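Local coordinates for Iron(III) ABC transporter, periplasmic iron-compound-binding protein (Vibrio cholerae, PDB 3TEF), which probably captures catecholate siderophores carrying ferric iron in the periplasm and passes them to an ABC transporter for uptake, at residues A[139-142]-A[143-147]; A[146-149]-A[150-154]; A[270-273]-A[274-277]. All coordinates share one frame; numbering follows the deposited sequence.

Contact 1: residues A[139-142]-A[143-147]; sequences EQVD and AQFKS
D142 and K146, one helical turn apart, form an i to i+4 salt bridge. K146 NZ lies 3.1 Å from D142 OD2 and meets the carboxylate on its syn side, 24° out of its plane. Lysine suits this place because its long chain can fold back along the helix: with CG beside the backbone N (chi1 -65°) and a second bend at chi2, it passes over the D142 carbonyl and then turns its amine toward the acid. The other carboxylate oxygen, D142 OD1, accepts a hydrogen bond from the W114 indole, so both oxygens of this partly exposed acid are engaged and its rotation is probably restricted. About a quarter turn round the helix, V141 CG1 packs at the edge of the F145 ring, 3.5 Å from CE2, the two buried side chains lying side by side. The same pairs are joined through the backbone, F145 N to V141 O at 3.1 Å and K146 N to D142 O at 2.9 Å. S147 OG bonds back to Q144 O, a common helical role for serine. F145 also stacks on W114 of helix 113-128 and on F185, while V141, Q144 and F145 rest on helix 267-279.

Contact 2: residues A[146-149]-A[150-154]; sequences KSIM and QYNQQ
M149 meets Q153 one turn on, near the end of a long helix, the two side chains crossing at an angle; M149, Q150 and I148 carry most of this contact. With CG anti to its backbone N (chi1 160°), M149 brings CG to 3.6 Å from Q153 NE2; the extended chi2 carries SD on, 3.8 Å from the same nitrogen. The contact is van der Waals in kind: a flexible thioether laid across the amide end of a glutamine. On the other side of the pair, chi1 (-66°) sets Q153 CG 3.1 Å from M149 O, and the extended chain beyond it carries the amide to the methionine. Q150 repeats this pattern nearly one turn earlier, its CG lying 3.1 Å from K146 O. Both glutamines are exposed, and their polar ends suit a surface facing water while their methylenes lie against the carbonyls of the preceding turn. Beneath the side chains the backbone bonds are regular, with Q150 N to K146 O at 3.1 Å and Q153 N to M149 O at 3.0 Å. On the buried side I148 lies alongside its partner N152, I148 CG2 being 3.6 Å from N152 ND2. Asparagine fits here because that amide nitrogen donates to F185 O, which ties the helix to the neighbouring loop. Thus the last turns of helix 131-154 turn glutamines outward, while I148 packs against V274 and M277 of helix 267-279 and N152 touches F187 in a loop.

Contact 3: residues A[270-273]-A[274-277]; sequences TEQM and VADM
Two opposed torsion choices bring Q272 and D276 together. The glutamine holds CG opposite its backbone N (chi1 -175°) and bends at chi2, whereas the aspartate keeps CG beside its own N (chi1 -73°), and the two side chains meet over one helical turn. Q272 NE2 donates to D276 OD1 at 3.0 Å. The acceptor lies in the glutamine's amide plane, but the donor approaches from above the carboxylate, 50° out of its plane. A glutamine is long enough to span the turn, and its N-H groups suit an acid. The other oxygen, D276 OD2, accepts from W260 NE1 and the backbone N of D256, so three donors grip this carboxylate and would probably stabilise its negative charge. Main-chain bonds run alongside, D276 N to Q272 O at 2.8 Å and M277 N to M273 O at 3.0 Å. M277 CG also lies 3.4 Å from M273 O. M273, V274 and M277 are buried and apolar; T270 is buried too, its OG1 hydrogen-bonded with Y113 OH and with G266 O while its methyl packs. Helix 267-279 therefore lies between neighbours: T270, V274 and M277 touch helix 131-154, T270 and M273 touch helix 113-128, and M273 and M277 pack against W260 of helix 257-262.

Contacts 1 and 2 follow one another along helix 131-154, sharing K146 and S147, with centres about 11 Å apart. Contact 3 comes much later in the chain, on helix 267-279; its centre lies about 11 Å from that of contact 1 and about 14 Å from that of contact 2. The two helices meet directly: F145 CE2 is 3.7 Å from T270 CG2, Q144 CB is 3.7 Å from V274 CG1, and I148 CD1 reaches M277 CB at 3.9 Å. This packing joins the C-terminal helix to the long helix, which leads into strand 158-165 of the mixed sheet. Such a long helix between two lobes is characteristic of this binding-protein family, consistent with a rather rigid hinge.

Contact 1: residues A[139-142]-A[143-147]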
loop_
_atom_site.group_PDB
_atom_site.type_symbol
_atom_site.label_atom_id
_atom_site.label_comp_id
_atom_site.label_asym_id
_atom_site.label_seq_id
_atom_site.Cartn_x
_atom_site.Cartn_y
_atom_site.Cartn_z
ATOM N N GLU A 139 -16.225 -1.795 -8.741
ATOM C CA GLU A 139 -16.799 -1.015 -9.832
ATOM C C GLU A 139 -16.602 0.476 -9.586
ATOM O O GLU A 139 -16.259 1.231 -10.508
ATOM C CB GLU A 139 -18.285 -1.339 -10.013
ATOM C CG GLU A 139 -18.988 -0.428 -11.022
ATOM C CD GLU A 139 -20.294 -1.014 -11.535
ATOM O OE1 GLU A 139 -20.812 -1.963 -10.905
ATOM O OE2 GLU A 139 -20.802 -0.534 -12.574
ATOM N N GLN A 140 -16.814 0.890 -8.339
ATOM C CA GLN A 140 -16.685 2.288 -7.947
ATOM C C GLN A 140 -15.259 2.794 -8.156
ATOM O O GLN A 140 -15.030 3.818 -8.801
ATOM C CB GLN A 140 -17.097 2.469 -6.478
ATOM C CG GLN A 140 -16.903 3.882 -5.952
ATOM C CD GLN A 140 -17.266 4.033 -4.480
ATOM O OE1 GLN A 140 -17.505 3.050 -3.771
ATOM N NE2 GLN A 140 -17.304 5.278 -4.016
ATOM N N VAL A 141 -14.298 2.060 -7.609
ATOM C CA VAL A 141 -12.908 2.492 -7.627
ATOM C C VAL A 141 -12.303 2.393 -9.032
ATOM O O VAL A 141 -11.524 3.252 -9.451
ATOM C CB VAL A 141 -12.074 1.679 -6.615
ATOM C CG1 VAL A 141 -10.594 2.003 -6.766
ATOM C CG2 VAL A 141 -12.563 1.963 -5.197
ATOM N N ASP A 142 -12.685 1.354 -9.759
ATOM C CA ASP A 142 -12.202 1.157 -11.120
ATOM C C ASP A 142 -12.504 2.370 -11.999
ATOM O O ASP A 142 -11.680 2.770 -12.826
ATOM C CB ASP A 142 -12.808 -0.109 -11.718
ATOM C CG ASP A 142 -12.155 -0.511 -13.037
ATOM O OD1 ASP A 142 -10.904 -0.503 -13.132
ATOM O OD2 ASP A 142 -12.899 -0.833 -13.984
ATOM N N ALA A 143 -13.680 2.966 -11.815
ATOM C CA ALA A 143 -14.059 4.101 -12.648
ATOM C C ALA A 143 -13.141 5.290 -12.399
ATOM O O ALA A 143 -12.809 6.036 -13.324
ATOM C CB ALA A 143 -15.521 4.485 -12.417
ATOM N N GLN A 144 -12.737 5.445 -11.143
ATOM C CA GLN A 144 -11.826 6.505 -10.724
ATOM C C GLN A 144 -10.432 6.324 -11.336
ATOM O O GLN A 144 -9.851 7.276 -11.866
ATOM C CB GLN A 144 -11.751 6.562 -9.193
ATOM C CG GLN A 144 -13.054 7.005 -8.508
ATOM C CD GLN A 144 -13.044 6.803 -6.996
ATOM O OE1 GLN A 144 -12.554 5.791 -6.491
ATOM N NE2 GLN A 144 -13.581 7.780 -6.265
ATOM N N PHE A 145 -9.902 5.106 -11.256
ATOM C CA PHE A 145 -8.651 4.775 -11.926
ATOM C C PHE A 145 -8.728 5.087 -13.412
ATOM O O PHE A 145 -7.822 5.701 -13.974
ATOM C CB PHE A 145 -8.305 3.297 -11.751
ATOM C CG PHE A 145 -7.506 2.998 -10.503
ATOM C CD1 PHE A 145 -6.131 3.196 -10.479
ATOM C CD2 PHE A 145 -8.131 2.516 -9.366
ATOM C CE1 PHE A 145 -5.391 2.920 -9.327
ATOM C CE2 PHE A 145 -7.403 2.237 -8.219
ATOM C CZ PHE A 145 -6.033 2.442 -8.195
ATOM N N LYS A 146 -9.809 4.643 -14.048
ATOM C CA LYS A 146 -9.937 4.776 -15.495
ATOM C C LYS A 146 -9.960 6.245 -15.903
ATOM O O LYS A 146 -9.345 6.634 -16.902
ATOM C CB LYS A 146 -11.200 4.065 -15.991
ATOM C CG LYS A 146 -11.193 2.555 -15.793
ATOM C CD LYS A 146 -10.109 1.882 -16.615
ATOM C CE LYS A 146 -10.071 0.364 -16.376
ATOM N NZ LYS A 146 -11.372 -0.310 -16.684
ATOM N N SER A 147 -10.668 7.059 -15.128
ATOM C CA SER A 147 -10.785 8.480 -15.436
ATOM C C SER A 147 -9.436 9.194 -15.318
ATOM O O SER A 147 -9.055 9.964 -16.199
ATOM C CB SER A 147 -11.833 9.145 -14.542
ATOM O OG SER A 147 -11.433 9.112 -13.183
#

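Contact 2: residues A[146-149]-A[150-154]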
loop_
_atom_site.group_PDB
_atom_site.type_symbol
_atom_site.label_atom_id
_atom_site.label_comp_id
_atom_site.label_asym_id
_atom_site.label_seq_id
_atom_site.Cartn_x
_atom_site.Cartn_y
_atom_site.Cartn_z
ATOM N N LYS A 146 -9.809 4.643 -14.048
ATOM C CA LYS A 146 -9.937 4.776 -15.495
ATOM C C LYS A 146 -9.960 6.245 -15.903
ATOM O O LYS A 146 -9.345 6.634 -16.902
ATOM C CB LYS A 146 -11.200 4.065 -15.991
ATOM C CG LYS A 146 -11.193 2.555 -15.793
ATOM C CD LYS A 146 -10.109 1.882 -16.615
ATOM C CE LYS A 146 -10.071 0.364 -16.376
ATOM N NZ LYS A 146 -11.372 -0.310 -16.684
ATOM N N SER A 147 -10.668 7.059 -15.128
ATOM C CA SER A 147 -10.785 8.480 -15.436
ATOM C C SER A 147 -9.436 9.194 -15.318
ATOM O O SER A 147 -9.055 9.964 -16.199
ATOM C CB SER A 147 -11.833 9.145 -14.542
ATOM O OG SER A 147 -11.433 9.112 -13.183
ATOM N N ILE A 148 -8.705 8.919 -14.240
ATOM C CA ILE A 148 -7.387 9.517 -14.048
ATOM C C ILE A 148 -6.428 9.125 -15.159
ATOM O O ILE A 148 -5.700 9.964 -15.693
ATOM C CB ILE A 148 -6.761 9.077 -12.710
ATOM C CG1 ILE A 148 -7.577 9.622 -11.539
ATOM C CG2 ILE A 148 -5.308 9.523 -12.643
ATOM C CD1 ILE A 148 -7.311 8.913 -10.224
ATOM N N MET A 149 -6.422 7.842 -15.503
ATOM C CA MET A 149 -5.522 7.346 -16.527
ATOM C C MET A 149 -5.788 8.028 -17.858
ATOM O O MET A 149 -4.855 8.360 -18.597
ATOM C CB MET A 149 -5.682 5.843 -16.691
ATOM C CG MET A 149 -5.176 5.329 -18.014
ATOM S SD MET A 149 -5.014 3.550 -17.983
ATOM C CE MET A 149 -3.492 3.394 -17.049
ATOM N N GLN A 150 -7.067 8.219 -18.170
ATOM C CA GLN A 150 -7.446 8.891 -19.407
ATOM C C GLN A 150 -6.867 10.290 -19.429
ATOM O O GLN A 150 -6.234 10.699 -20.400
ATOM C CB GLN A 150 -8.961 8.963 -19.540
ATOM C CG GLN A 150 -9.604 7.637 -19.854
ATOM C CD GLN A 150 -11.061 7.792 -20.215
ATOM O OE1 GLN A 150 -11.418 8.621 -21.058
ATOM N NE2 GLN A 150 -11.917 7.013 -19.564
ATOM N N TYR A 151 -7.088 11.015 -18.340
ATOM C CA TYR A 151 -6.590 12.373 -18.203
ATOM C C TYR A 151 -5.101 12.455 -18.535
ATOM O O TYR A 151 -4.689 13.241 -19.388
ATOM C CB TYR A 151 -6.838 12.868 -16.783
ATOM C CG TYR A 151 -6.521 14.326 -16.571
ATOM C CD1 TYR A 151 -7.522 15.285 -16.620
ATOM C CD2 TYR A 151 -5.221 14.743 -16.317
ATOM C CE1 TYR A 151 -7.239 16.622 -16.425
ATOM C CE2 TYR A 151 -4.928 16.077 -16.120
ATOM C CZ TYR A 151 -5.940 17.013 -16.175
ATOM O OH TYR A 151 -5.653 18.345 -15.980
ATOM N N ASN A 152 -4.300 11.632 -17.868
ATOM C CA ASN A 152 -2.847 11.667 -18.041
ATOM C C ASN A 152 -2.355 11.193 -19.405
ATOM O O ASN A 152 -1.282 11.586 -19.851
ATOM C CB ASN A 152 -2.157 10.880 -16.927
ATOM C CG ASN A 152 -2.340 11.526 -15.576
ATOM O OD1 ASN A 152 -2.412 12.751 -15.468
ATOM N ND2 ASN A 152 -2.427 10.711 -14.535
ATOM N N GLN A 153 -3.132 10.339 -20.060
ATOM C CA GLN A 153 -2.809 9.927 -21.416
ATOM C C GLN A 153 -3.195 11.009 -22.420
ATOM O O GLN A 153 -2.585 11.132 -23.484
ATOM C CB GLN A 153 -3.519 8.623 -21.758
ATOM C CG GLN A 153 -3.045 7.450 -20.937
ATOM C CD GLN A 153 -3.761 6.168 -21.295
ATOM O OE1 GLN A 153 -4.839 6.192 -21.892
ATOM N NE2 GLN A 153 -3.163 5.037 -20.939
ATOM N N GLN A 154 -4.216 11.788 -22.071
ATOM C CA GLN A 154 -4.726 12.847 -22.936
ATOM C C GLN A 154 -3.947 14.140 -22.726
ATOM O O GLN A 154 -4.029 15.072 -23.527
ATOM C CB GLN A 154 -6.218 13.073 -22.679
ATOM C CG GLN A 154 -7.096 11.880 -23.054
ATOM C CD GLN A 154 -8.575 12.124 -22.795
ATOM O OE1 GLN A 154 -8.952 13.062 -22.085
ATOM N NE2 GLN A 154 -9.423 11.278 -23.375
#

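Contact 3: residues A[270-273]-A[274-277]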
loop_
_atom_site.group_PDB
_atom_site.type_symbol
_atom_site.label_atom_id
_atom_site.label_comp_id
_atom_site.label_asym_id
_atom_site.label_seq_id
_atom_site.Cartn_x
_atom_site.Cartn_y
_atom_site.Cartn_z
ATOM N N THR A 270 -6.542 2.845 -0.975
ATOM C CA THR A 270 -6.679 2.970 -2.415
ATOM C C THR A 270 -7.549 4.169 -2.749
ATOM O O THR A 270 -7.270 4.896 -3.692
ATOM C CB THR A 270 -7.234 1.685 -3.041
ATOM O OG1 THR A 270 -6.329 0.609 -2.770
ATOM C CG2 THR A 270 -7.379 1.858 -4.544
ATOM N N GLU A 271 -8.583 4.391 -1.951
ATOM C CA GLU A 271 -9.398 5.592 -2.126
ATOM C C GLU A 271 -8.598 6.870 -1.925
ATOM O O GLU A 271 -8.778 7.850 -2.664
ATOM C CB GLU A 271 -10.626 5.531 -1.230
ATOM C CG GLU A 271 -11.571 4.459 -1.730
ATOM C CD GLU A 271 -12.742 4.228 -0.819
ATOM O OE1 GLU A 271 -12.636 4.523 0.389
ATOM O OE2 GLU A 271 -13.776 3.746 -1.319
ATOM N N GLN A 272 -7.682 6.848 -0.960
ATOM C CA GLN A 272 -6.776 7.970 -0.754
ATOM C C GLN A 272 -5.780 8.160 -1.900
ATOM O O GLN A 272 -5.475 9.294 -2.275
ATOM C CB GLN A 272 -6.035 7.844 0.581
ATOM C CG GLN A 272 -5.167 9.044 0.928
ATOM C CD GLN A 272 -5.985 10.289 1.207
ATOM O OE1 GLN A 272 -6.869 10.275 2.060
ATOM N NE2 GLN A 272 -5.714 11.362 0.466
ATOM N N MET A 273 -5.249 7.058 -2.438
ATOM C CA MET A 273 -4.375 7.160 -3.604
ATOM C C MET A 273 -5.094 7.876 -4.740
ATOM O O MET A 273 -4.522 8.738 -5.399
ATOM C CB MET A 273 -3.924 5.773 -4.074
ATOM C CG MET A 273 -3.055 5.033 -3.046
ATOM S SD MET A 273 -2.838 3.299 -3.458
ATOM C CE MET A 273 -1.995 3.447 -5.039
ATOM N N VAL A 274 -6.335 7.474 -4.990
ATOM C CA VAL A 274 -7.154 8.127 -6.013
ATOM C C VAL A 274 -7.311 9.627 -5.725
ATOM O O VAL A 274 -7.102 10.472 -6.608
ATOM C CB VAL A 274 -8.537 7.465 -6.128
ATOM C CG1 VAL A 274 -9.508 8.379 -6.875
ATOM C CG2 VAL A 274 -8.423 6.120 -6.825
ATOM N N ALA A 275 -7.657 9.956 -4.488
ATOM C CA ALA A 275 -7.799 11.359 -4.096
ATOM C C ALA A 275 -6.502 12.128 -4.327
ATOM O O ALA A 275 -6.527 13.262 -4.808
ATOM C CB ALA A 275 -8.241 11.485 -2.648
ATOM N N ASP A 276 -5.368 11.522 -3.981
ATOM C CA ASP A 276 -4.080 12.186 -4.162
ATOM C C ASP A 276 -3.809 12.466 -5.636
ATOM O O ASP A 276 -3.327 13.544 -5.989
ATOM C CB ASP A 276 -2.916 11.369 -3.579
ATOM C CG ASP A 276 -2.878 11.375 -2.061
ATOM O OD1 ASP A 276 -3.536 12.233 -1.425
ATOM O OD2 ASP A 276 -2.157 10.517 -1.496
ATOM N N MET A 277 -4.106 11.490 -6.492
ATOM C CA MET A 277 -3.865 11.633 -7.926
ATOM C C MET A 277 -4.790 12.700 -8.526
ATOM O O MET A 277 -4.363 13.513 -9.344
ATOM C CB MET A 277 -4.028 10.295 -8.650
ATOM C CG MET A 277 -2.958 9.237 -8.330
ATOM S SD MET A 277 -1.308 9.479 -9.064
ATOM C CE MET A 277 -0.561 10.587 -7.879
#